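Local coordinates for phosphoribosyltransferase (Thermus thermophilus, PDB 1WD5), which is a predicted phosphoribosyltransferase of the type I fold, probably acting in glycosyl transfer, though its substrate and biological role are unknown, at residues A[42-51]-A[200-208]; A[70-78]-A[91-102]. All blocks are in the same frame, centred on the assembly; numbering follows the deposited sequence.

Interactions 1 and 2 both pack a helical segment against the same mixed sheet, and both are partly buried, with apolar middles and polar rims. Interaction 1 sits on the end of helix 33-45 and the start of strand 48-59, and interaction 2 on the next strand, 66-71, and on 76-78 at the sheet's outer edge. Their centres are about 26 Å apart. Helix 88-112 is common to both regions: its 91-102 part makes interaction 2, while its later residues Tyr109 and Val112 touch Leu203 of interaction 1. The chemistry differs. One large tryptophan dominates interaction 1, and direct contact is by packing. In interaction 2 small aliphatic contacts are joined by a two-nitrogen arginine grip on a turn carbonyl.

Interaction 1. Residues A[42-51]-A[200-208]; sequences ARRLGGELDV and EAILLEWAG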
loop_
_atom_site.group_PDB
_atom_site.type_symbol
_atom_site.label_atom_id
_atom_site.label_comp_id
_atom_site.label_asym_id
_atom_site.label_seq_id
_atom_site.Cartn_x
_atom_site.Cartn_y
_atom_site.Cartn_z
ATOM N N ALA A 42 -4.344 -3.609 -12.315
ATOM C CA ALA A 42 -5.750 -3.988 -12.297
ATOM C C ALA A 42 -6.299 -4.162 -13.712
ATOM O O ALA A 42 -7.056 -5.096 -13.977
ATOM C CB ALA A 42 -6.564 -2.938 -11.541
ATOM N N ARG A 43 -5.913 -3.273 -14.621
ATOM C CA ARG A 43 -6.389 -3.365 -16.001
ATOM C C ARG A 43 -5.810 -4.572 -16.742
ATOM O O ARG A 43 -6.491 -5.185 -17.565
ATOM C CB ARG A 43 -6.061 -2.072 -16.761
ATOM C CG ARG A 43 -6.818 -0.858 -16.237
ATOM C CD ARG A 43 -6.353 0.460 -16.866
ATOM N NE ARG A 43 -7.125 1.571 -16.310
ATOM C CZ ARG A 43 -8.398 1.807 -16.609
ATOM N NH1 ARG A 43 -9.034 1.020 -17.470
ATOM N NH2 ARG A 43 -9.049 2.798 -16.017
ATOM N N ARG A 44 -4.562 -4.922 -16.452
ATOM C CA ARG A 44 -3.937 -6.057 -17.127
ATOM C C ARG A 44 -4.398 -7.402 -16.565
ATOM O O ARG A 44 -4.491 -8.380 -17.300
ATOM C CB ARG A 44 -2.409 -5.952 -17.054
ATOM C CG ARG A 44 -1.872 -4.632 -17.588
ATOM C CD ARG A 44 -0.744 -4.825 -18.578
ATOM N NE ARG A 44 -0.455 -3.585 -19.297
ATOM C CZ ARG A 44 0.110 -3.537 -20.498
ATOM N NH1 ARG A 44 0.449 -4.661 -21.112
ATOM N NH2 ARG A 44 0.321 -2.369 -21.093
ATOM N N LEU A 45 -4.704 -7.449 -15.274
ATOM C CA LEU A 45 -5.150 -8.697 -14.650
ATOM C C LEU A 45 -6.668 -8.881 -14.653
ATOM O O LEU A 45 -7.172 -9.907 -14.201
ATOM C CB LEU A 45 -4.646 -8.780 -13.206
ATOM C CG LEU A 45 -3.146 -8.968 -12.964
ATOM C CD1 LEU A 45 -2.876 -8.998 -11.466
ATOM C CD2 LEU A 45 -2.683 -10.263 -13.602
ATOM N N GLY A 46 -7.396 -7.894 -15.159
ATOM C CA GLY A 46 -8.842 -7.997 -15.169
ATOM C C GLY A 46 -9.383 -7.915 -13.753
ATOM O O GLY A 46 -10.399 -8.532 -13.418
ATOM N N GLY A 47 -8.693 -7.152 -12.910
ATOM C CA GLY A 47 -9.117 -6.999 -11.532
ATOM C C GLY A 47 -9.831 -5.682 -11.283
ATOM O O GLY A 47 -10.250 -4.999 -12.222
ATOM N N GLU A 48 -9.955 -5.326 -10.010
ATOM C CA GLU A 48 -10.628 -4.099 -9.599
ATOM C C GLU A 48 -9.674 -3.183 -8.827
ATOM O O GLU A 48 -9.024 -3.609 -7.875
ATOM C CB GLU A 48 -11.839 -4.459 -8.735
ATOM C CG GLU A 48 -12.498 -3.287 -8.035
ATOM C CD GLU A 48 -13.831 -3.660 -7.412
ATOM O OE1 GLU A 48 -13.934 -4.770 -6.850
ATOM O OE2 GLU A 48 -14.772 -2.840 -7.476
ATOM N N LEU A 49 -9.601 -1.920 -9.235
ATOM C CA LEU A 49 -8.704 -0.961 -8.596
ATOM C C LEU A 49 -9.340 -0.141 -7.481
ATOM O O LEU A 49 -10.484 0.299 -7.581
ATOM C CB LEU A 49 -8.122 -0.021 -9.658
ATOM C CG LEU A 49 -7.155 1.110 -9.273
ATOM C CD1 LEU A 49 -7.907 2.262 -8.643
ATOM C CD2 LEU A 49 -6.080 0.577 -8.337
ATOM N N ASP A 50 -8.584 0.044 -6.406
ATOM C CA ASP A 50 -9.027 0.857 -5.282
ATOM C C ASP A 50 -7.778 1.338 -4.565
ATOM O O ASP A 50 -6.658 0.937 -4.897
ATOM C CB ASP A 50 -9.925 0.064 -4.317
ATOM C CG ASP A 50 -10.642 0.964 -3.313
ATOM O OD1 ASP A 50 -10.576 2.204 -3.459
ATOM O OD2 ASP A 50 -11.280 0.438 -2.381
ATOM N N VAL A 51 -7.968 2.214 -3.593
ATOM C CA VAL A 51 -6.849 2.749 -2.851
ATOM C C VAL A 51 -6.900 2.221 -1.424
ATOM O O VAL A 51 -7.977 1.937 -0.899
ATOM C CB VAL A 51 -6.916 4.287 -2.825
ATOM C CG1 VAL A 51 -8.221 4.731 -2.166
ATOM C CG2 VAL A 51 -5.730 4.853 -2.084
ATOM N N GLU A 200 -7.810 11.050 -7.969
ATOM C CA GLU A 200 -9.263 11.108 -8.078
ATOM C C GLU A 200 -9.719 10.764 -9.490
ATOM O O GLU A 200 -10.721 10.072 -9.674
ATOM C CB GLU A 200 -9.778 12.499 -7.713
ATOM C CG GLU A 200 -9.870 12.772 -6.219
ATOM C CD GLU A 200 -10.403 14.166 -5.921
ATOM O OE1 GLU A 200 -11.390 14.579 -6.571
ATOM O OE2 GLU A 200 -9.841 14.842 -5.032
ATOM N N ALA A 201 -8.989 11.262 -10.484
ATOM C CA ALA A 201 -9.319 11.001 -11.885
ATOM C C ALA A 201 -9.261 9.497 -12.152
ATOM O O ALA A 201 -10.129 8.938 -12.824
ATOM C CB ALA A 201 -8.344 11.729 -12.792
ATOM N N ILE A 202 -8.233 8.846 -11.616
ATOM C CA ILE A 202 -8.074 7.410 -11.790
ATOM C C ILE A 202 -9.193 6.651 -11.084
ATOM O O ILE A 202 -9.807 5.759 -11.668
ATOM C CB ILE A 202 -6.717 6.938 -11.243
ATOM C CG1 ILE A 202 -5.592 7.521 -12.102
ATOM C CG2 ILE A 202 -6.657 5.417 -11.235
ATOM C CD1 ILE A 202 -4.209 7.211 -11.592
ATOM N N LEU A 203 -9.464 7.019 -9.834
ATOM C CA LEU A 203 -10.507 6.368 -9.049
ATOM C C LEU A 203 -11.909 6.471 -9.665
ATOM O O LEU A 203 -12.718 5.546 -9.538
ATOM C CB LEU A 203 -10.532 6.951 -7.629
ATOM C CG LEU A 203 -9.345 6.646 -6.705
ATOM C CD1 LEU A 203 -9.522 7.378 -5.376
ATOM C CD2 LEU A 203 -9.252 5.148 -6.467
ATOM N N LEU A 204 -12.193 7.596 -10.318
ATOM C CA LEU A 204 -13.497 7.833 -10.942
ATOM C C LEU A 204 -13.881 6.780 -11.974
ATOM O O LEU A 204 -15.052 6.416 -12.090
ATOM C CB LEU A 204 -13.523 9.218 -11.603
ATOM C CG LEU A 204 -13.751 10.423 -10.686
ATOM C CD1 LEU A 204 -13.406 11.715 -11.416
ATOM C CD2 LEU A 204 -15.203 10.442 -10.225
ATOM N N GLU A 205 -12.895 6.296 -12.722
ATOM C CA GLU A 205 -13.134 5.282 -13.749
ATOM C C GLU A 205 -13.602 3.946 -13.164
ATOM O O GLU A 205 -14.128 3.094 -13.890
ATOM C CB GLU A 205 -11.860 5.038 -14.570
ATOM C CG GLU A 205 -11.557 6.070 -15.656
ATOM C CD GLU A 205 -12.591 6.070 -16.780
ATOM O OE1 GLU A 205 -13.720 6.551 -16.557
ATOM O OE2 GLU A 205 -12.278 5.586 -17.888
ATOM N N TRP A 206 -13.417 3.756 -11.858
ATOM C CA TRP A 206 -13.807 2.494 -11.234
ATOM C C TRP A 206 -15.083 2.524 -10.404
ATOM O O TRP A 206 -15.433 1.532 -9.765
ATOM C CB TRP A 206 -12.654 1.947 -10.382
ATOM C CG TRP A 206 -11.410 1.669 -11.187
ATOM C CD1 TRP A 206 -10.406 2.548 -11.479
ATOM C CD2 TRP A 206 -11.077 0.444 -11.853
ATOM N NE1 TRP A 206 -9.467 1.945 -12.291
ATOM C CE2 TRP A 206 -9.857 0.655 -12.534
ATOM C CE3 TRP A 206 -11.693 -0.813 -11.943
ATOM C CZ2 TRP A 206 -9.241 -0.344 -13.294
ATOM C CZ3 TRP A 206 -11.074 -1.808 -12.702
ATOM C CH2 TRP A 206 -9.863 -1.564 -13.365
ATOM N N ALA A 207 -15.780 3.652 -10.408
ATOM C CA ALA A 207 -17.020 3.759 -9.652
ATOM C C ALA A 207 -18.158 3.279 -10.547
ATOM O O ALA A 207 -17.981 3.124 -11.753
ATOM C CB ALA A 207 -17.250 5.204 -9.227
ATOM N N GLY A 208 -19.327 3.038 -9.967
ATOM C CA GLY A 208 -20.442 2.582 -10.781
ATOM C C GLY A 208 -21.037 3.684 -11.648
ATOM O O GLY A 208 -20.650 4.860 -11.471
ATOM O OXT GLY A 208 -21.897 3.376 -12.503
HETATM O O HOH W 1 -15.025 -1.132 -10.505
#
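Trp206 is the bump of this contact, and Ala42, Arg43 and residues 47-49 form the hollow that takes it. Leu49 CB lies over the ring face, 3.5 Å from the centroid of the Trp206 five-membered ring and 15° off its normal, a CH-pi contact. The far rim of the six-membered ring reaches the turn between helix 33-45 and strand 48-59. There Trp206 CZ3 comes 3.3 Å from Gly47 O, and Trp206 CH2 is 4.0 Å from Ala42 CB. Arg43 closes the hollow with its extended chain. Arg43 CG is 3.8 Å from Trp206 CZ2, and the same CZ2 lies over the centre of the guanidinium face. The two planes are 50° apart, so this is not a parallel stack. Asp39 receives both Arg43 NE and Trp206 NE1, which helps fix the rotation of the ring. Leu49 CG stands opposite its own backbone N (chi1 179°), and this carries Leu49 CD1 on past the indole to Leu203 CD2, 3.9 Å away. Leu203 also packs on Tyr109 and Val112 of helix 88-112. In the plane of the indole, at its edge, a water donates to Trp206 O at 2.8 Å and, weakly, to Glu48 OE2, whose main partner is Arg113. A leucine in place of Trp206 would probably leave a gap beside Gly47 and Ala42 and deprive Asp39 of the indole N-H. The C-terminal tail packs on the helix-to-strand turn of a beta-alpha-beta crossover (strand 26-29, helix 33-45, strand 48-59), as in the parallel core of type I phosphoribosyltransferases.

Interaction 2. Residues A[70-78]-A[91-102]; sequences VGEGGELVL and LEREAARQRDVL
Arg99 holds Gly74 O side-on with two nitrogens. The site is the turn of a beta hairpin, strands 66-71 and 76-78, at the edge of the sheet in this phosphoribosyltransferase fold. NE and NH2 of Arg99 each lie 2.9 Å from Gly74 O. NE meets a lone pair in the carbonyl plane, with a C=O...N angle of 125°. NH2 approaches almost in line with the C=O bond (171°), and both hydrogen bonds are bent at the hydrogen. The oxygen lies close to the guanidinium plane, so one acceptor takes two N-H groups and the arginine end is kept from turning. Within the turn, Gly74 N gives its hydrogen to Gly71 O, and Gly71 N bonds Glu75 O.

Three polar ends are met outside the two segments. Glu72 pairs with Arg110, Glu92 OE2 accepts from Gln88, and Gln98 OE1 accepts from Arg55. Along the helix, Glu94 OE1 has a salt bridge with Arg97, and Glu94 OE2 accepts twice, from Gln98 NE2 and Gly58 N.

Between these groups the contact is apolar. Val70 CG1 and Leu76 CD1 converge on Ala95 CB, at 3.9 and 4.0 Å. Val70 CG2 presses on Gln98 CB. Leu78 CD1 and CD2 each lie 3.9 Å from Leu91 CD1. At the other end Leu102 has CG turned opposite its backbone N (chi1 -173°), and its CD2 rests against Glu72 CA at 3.7 Å.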
loop_
_atom_site.group_PDB
_atom_site.type_symbol
_atom_site.label_atom_id
_atom_site.label_comp_id
_atom_site.label_asym_id
_atom_site.label_seq_id
_atom_site.Cartn_x
_atom_site.Cartn_y
_atom_site.Cartn_z
ATOM N N VAL A 70 -3.725 2.558 11.759
ATOM C CA VAL A 70 -5.141 2.924 11.774
ATOM C C VAL A 70 -5.628 2.944 10.323
ATOM O O VAL A 70 -4.908 3.397 9.431
ATOM C CB VAL A 70 -5.394 4.327 12.394
ATOM C CG1 VAL A 70 -4.903 4.363 13.840
ATOM C CG2 VAL A 70 -4.706 5.401 11.568
ATOM N N GLY A 71 -6.836 2.441 10.093
ATOM C CA GLY A 71 -7.390 2.419 8.753
ATOM C C GLY A 71 -8.355 3.569 8.536
ATOM O O GLY A 71 -8.690 4.296 9.476
ATOM N N GLU A 72 -8.807 3.736 7.299
ATOM C CA GLU A 72 -9.731 4.811 6.961
ATOM C C GLU A 72 -11.031 4.702 7.755
ATOM O O GLU A 72 -11.712 5.700 7.980
ATOM C CB GLU A 72 -10.038 4.788 5.460
ATOM C CG GLU A 72 -10.734 3.520 4.982
ATOM C CD GLU A 72 -11.018 3.538 3.488
ATOM O OE1 GLU A 72 -10.298 2.854 2.722
ATOM O OE2 GLU A 72 -11.963 4.246 3.076
ATOM N N GLY A 73 -11.364 3.489 8.184
ATOM C CA GLY A 73 -12.583 3.283 8.944
ATOM C C GLY A 73 -12.453 3.701 10.400
ATOM O O GLY A 73 -13.426 3.664 11.148
ATOM N N GLY A 74 -11.249 4.094 10.806
ATOM C CA GLY A 74 -11.041 4.521 12.179
ATOM C C GLY A 74 -10.504 3.455 13.120
ATOM O O GLY A 74 -10.015 3.778 14.204
ATOM N N GLU A 75 -10.577 2.191 12.715
ATOM C CA GLU A 75 -10.101 1.100 13.563
ATOM C C GLU A 75 -8.606 1.183 13.863
ATOM O O GLU A 75 -7.804 1.546 13.003
ATOM C CB GLU A 75 -10.393 -0.258 12.921
ATOM C CG GLU A 75 -9.525 -0.563 11.709
ATOM C CD GLU A 75 -10.090 -0.012 10.417
ATOM O OE1 GLU A 75 -10.832 0.995 10.456
ATOM O OE2 GLU A 75 -9.778 -0.585 9.354
ATOM N N LEU A 76 -8.247 0.844 15.095
ATOM C CA LEU A 76 -6.855 0.841 15.526
ATOM C C LEU A 76 -6.395 -0.610 15.581
ATOM O O LEU A 76 -6.989 -1.427 16.284
ATOM C CB LEU A 76 -6.717 1.475 16.914
ATOM C CG LEU A 76 -5.352 1.367 17.603
ATOM C CD1 LEU A 76 -4.273 2.036 16.756
ATOM C CD2 LEU A 76 -5.433 2.024 18.977
ATOM N N VAL A 77 -5.347 -0.928 14.829
ATOM C CA VAL A 77 -4.809 -2.284 14.797
ATOM C C VAL A 77 -3.420 -2.267 15.413
ATOM O O VAL A 77 -2.496 -1.650 14.880
ATOM C CB VAL A 77 -4.723 -2.816 13.351
ATOM C CG1 VAL A 77 -4.116 -4.222 13.343
ATOM C CG2 VAL A 77 -6.112 -2.831 12.729
ATOM N N LEU A 78 -3.280 -2.947 16.544
ATOM C CA LEU A 78 -2.018 -2.984 17.265
ATOM C C LEU A 78 -1.211 -4.246 17.016
ATOM O O LEU A 78 -1.774 -5.317 16.800
ATOM C CB LEU A 78 -2.286 -2.862 18.765
ATOM C CG LEU A 78 -3.022 -1.607 19.232
ATOM C CD1 LEU A 78 -3.344 -1.713 20.712
ATOM C CD2 LEU A 78 -2.161 -0.388 18.949
ATOM N N LEU A 91 -1.064 5.181 22.962
ATOM C CA LEU A 91 -1.525 4.575 21.722
ATOM C C LEU A 91 -2.802 5.254 21.228
ATOM O O LEU A 91 -2.978 5.459 20.027
ATOM C CB LEU A 91 -1.767 3.077 21.931
ATOM C CG LEU A 91 -0.523 2.224 22.215
ATOM C CD1 LEU A 91 -0.948 0.797 22.486
ATOM C CD2 LEU A 91 0.440 2.271 21.030
ATOM N N GLU A 92 -3.689 5.606 22.155
ATOM C CA GLU A 92 -4.937 6.266 21.789
ATOM C C GLU A 92 -4.681 7.696 21.303
ATOM O O GLU A 92 -5.353 8.171 20.387
ATOM C CB GLU A 92 -5.904 6.298 22.977
ATOM C CG GLU A 92 -6.450 4.945 23.412
ATOM C CD GLU A 92 -7.157 4.198 22.293
ATOM O OE1 GLU A 92 -7.809 4.852 21.451
ATOM O OE2 GLU A 92 -7.070 2.950 22.264
ATOM N N ARG A 93 -3.716 8.381 21.918
ATOM C CA ARG A 93 -3.386 9.747 21.518
ATOM C C ARG A 93 -2.749 9.737 20.133
ATOM O O ARG A 93 -3.115 10.530 19.266
ATOM C CB ARG A 93 -2.419 10.407 22.514
ATOM C CG ARG A 93 -3.007 10.689 23.905
ATOM C CD ARG A 93 -2.152 11.702 24.675
ATOM N NE ARG A 93 -0.799 11.219 24.946
ATOM C CZ ARG A 93 -0.479 10.415 25.958
ATOM N NH1 ARG A 93 -1.414 10.005 26.805
ATOM N NH2 ARG A 93 0.773 10.007 26.110
ATOM N N GLU A 94 -1.789 8.841 19.929
ATOM C CA GLU A 94 -1.109 8.738 18.643
ATOM C C GLU A 94 -2.103 8.357 17.544
ATOM O O GLU A 94 -2.065 8.912 16.448
ATOM C CB GLU A 94 0.017 7.704 18.718
ATOM C CG GLU A 94 0.637 7.325 17.363
ATOM C CD GLU A 94 1.579 8.381 16.792
ATOM O OE1 GLU A 94 1.640 9.505 17.342
ATOM O OE2 GLU A 94 2.257 8.077 15.781
ATOM N N ALA A 95 -2.992 7.414 17.841
ATOM C CA ALA A 95 -3.985 6.983 16.864
ATOM C C ALA A 95 -4.848 8.159 16.410
ATOM O O ALA A 95 -5.143 8.291 15.225
ATOM C CB ALA A 95 -4.866 5.890 17.455
ATOM N N ALA A 96 -5.252 9.006 17.354
ATOM C CA ALA A 96 -6.080 10.170 17.038
ATOM C C ALA A 96 -5.352 11.139 16.109
ATOM O O ALA A 96 -5.952 11.691 15.188
ATOM C CB ALA A 96 -6.498 10.889 18.319
ATOM N N ARG A 97 -4.063 11.354 16.349
ATOM C CA ARG A 97 -3.292 12.254 15.496
ATOM C C ARG A 97 -3.194 11.708 14.074
ATOM O O ARG A 97 -3.257 12.468 13.110
ATOM C CB ARG A 97 -1.882 12.468 16.062
ATOM C CG ARG A 97 -1.848 13.297 17.344
ATOM C CD ARG A 97 -0.435 13.775 17.662
ATOM N NE ARG A 97 0.460 12.677 18.010
ATOM C CZ ARG A 97 0.551 12.143 19.223
ATOM N NH1 ARG A 97 -0.199 12.611 20.214
ATOM N NH2 ARG A 97 1.391 11.138 19.443
ATOM N N GLN A 98 -3.039 10.392 13.941
ATOM C CA GLN A 98 -2.941 9.784 12.620
ATOM C C GLN A 98 -4.287 9.798 11.896
ATOM O O GLN A 98 -4.334 9.899 10.671
ATOM C CB GLN A 98 -2.415 8.346 12.719
ATOM C CG GLN A 98 -1.009 8.224 13.311
ATOM C CD GLN A 98 0.025 9.077 12.593
ATOM O OE1 GLN A 98 -0.051 9.287 11.383
ATOM N NE2 GLN A 98 1.012 9.556 13.336
ATOM N N ARG A 99 -5.385 9.689 12.640
ATOM C CA ARG A 99 -6.702 9.724 12.008
ATOM C C ARG A 99 -6.904 11.090 11.355
ATOM O O ARG A 99 -7.471 11.186 10.268
ATOM C CB ARG A 99 -7.821 9.482 13.025
ATOM C CG ARG A 99 -7.843 8.089 13.632
ATOM C CD ARG A 99 -9.173 7.824 14.332
ATOM N NE ARG A 99 -9.212 6.490 14.920
ATOM C CZ ARG A 99 -8.821 6.202 16.157
ATOM N NH1 ARG A 99 -8.367 7.160 16.955
ATOM N NH2 ARG A 99 -8.866 4.948 16.590
ATOM N N ASP A 100 -6.427 12.142 12.015
ATOM C CA ASP A 100 -6.560 13.496 11.482
ATOM C C ASP A 100 -5.818 13.669 10.162
ATOM O O ASP A 100 -6.292 14.357 9.266
ATOM C CB ASP A 100 -6.024 14.533 12.470
ATOM C CG ASP A 100 -6.791 14.555 13.772
ATOM O OD1 ASP A 100 -8.029 14.369 13.746
ATOM O OD2 ASP A 100 -6.155 14.774 14.827
ATOM N N VAL A 101 -4.646 13.050 10.056
ATOM C CA VAL A 101 -3.827 13.143 8.846
ATOM C C VAL A 101 -4.481 12.447 7.661
ATOM O O VAL A 101 -4.261 12.809 6.502
ATOM C CB VAL A 101 -2.442 12.490 9.067
ATOM C CG1 VAL A 101 -1.630 12.531 7.780
ATOM C CG2 VAL A 101 -1.705 13.197 10.187
ATOM N N LEU A 102 -5.301 11.454 7.969
ATOM C CA LEU A 102 -5.964 10.649 6.955
ATOM C C LEU A 102 -7.382 11.080 6.567
ATOM O O LEU A 102 -7.806 10.871 5.436
ATOM C CB LEU A 102 -6.000 9.206 7.463
ATOM C CG LEU A 102 -6.482 8.059 6.581
ATOM C CD1 LEU A 102 -5.491 7.834 5.457
ATOM C CD2 LEU A 102 -6.610 6.803 7.433
#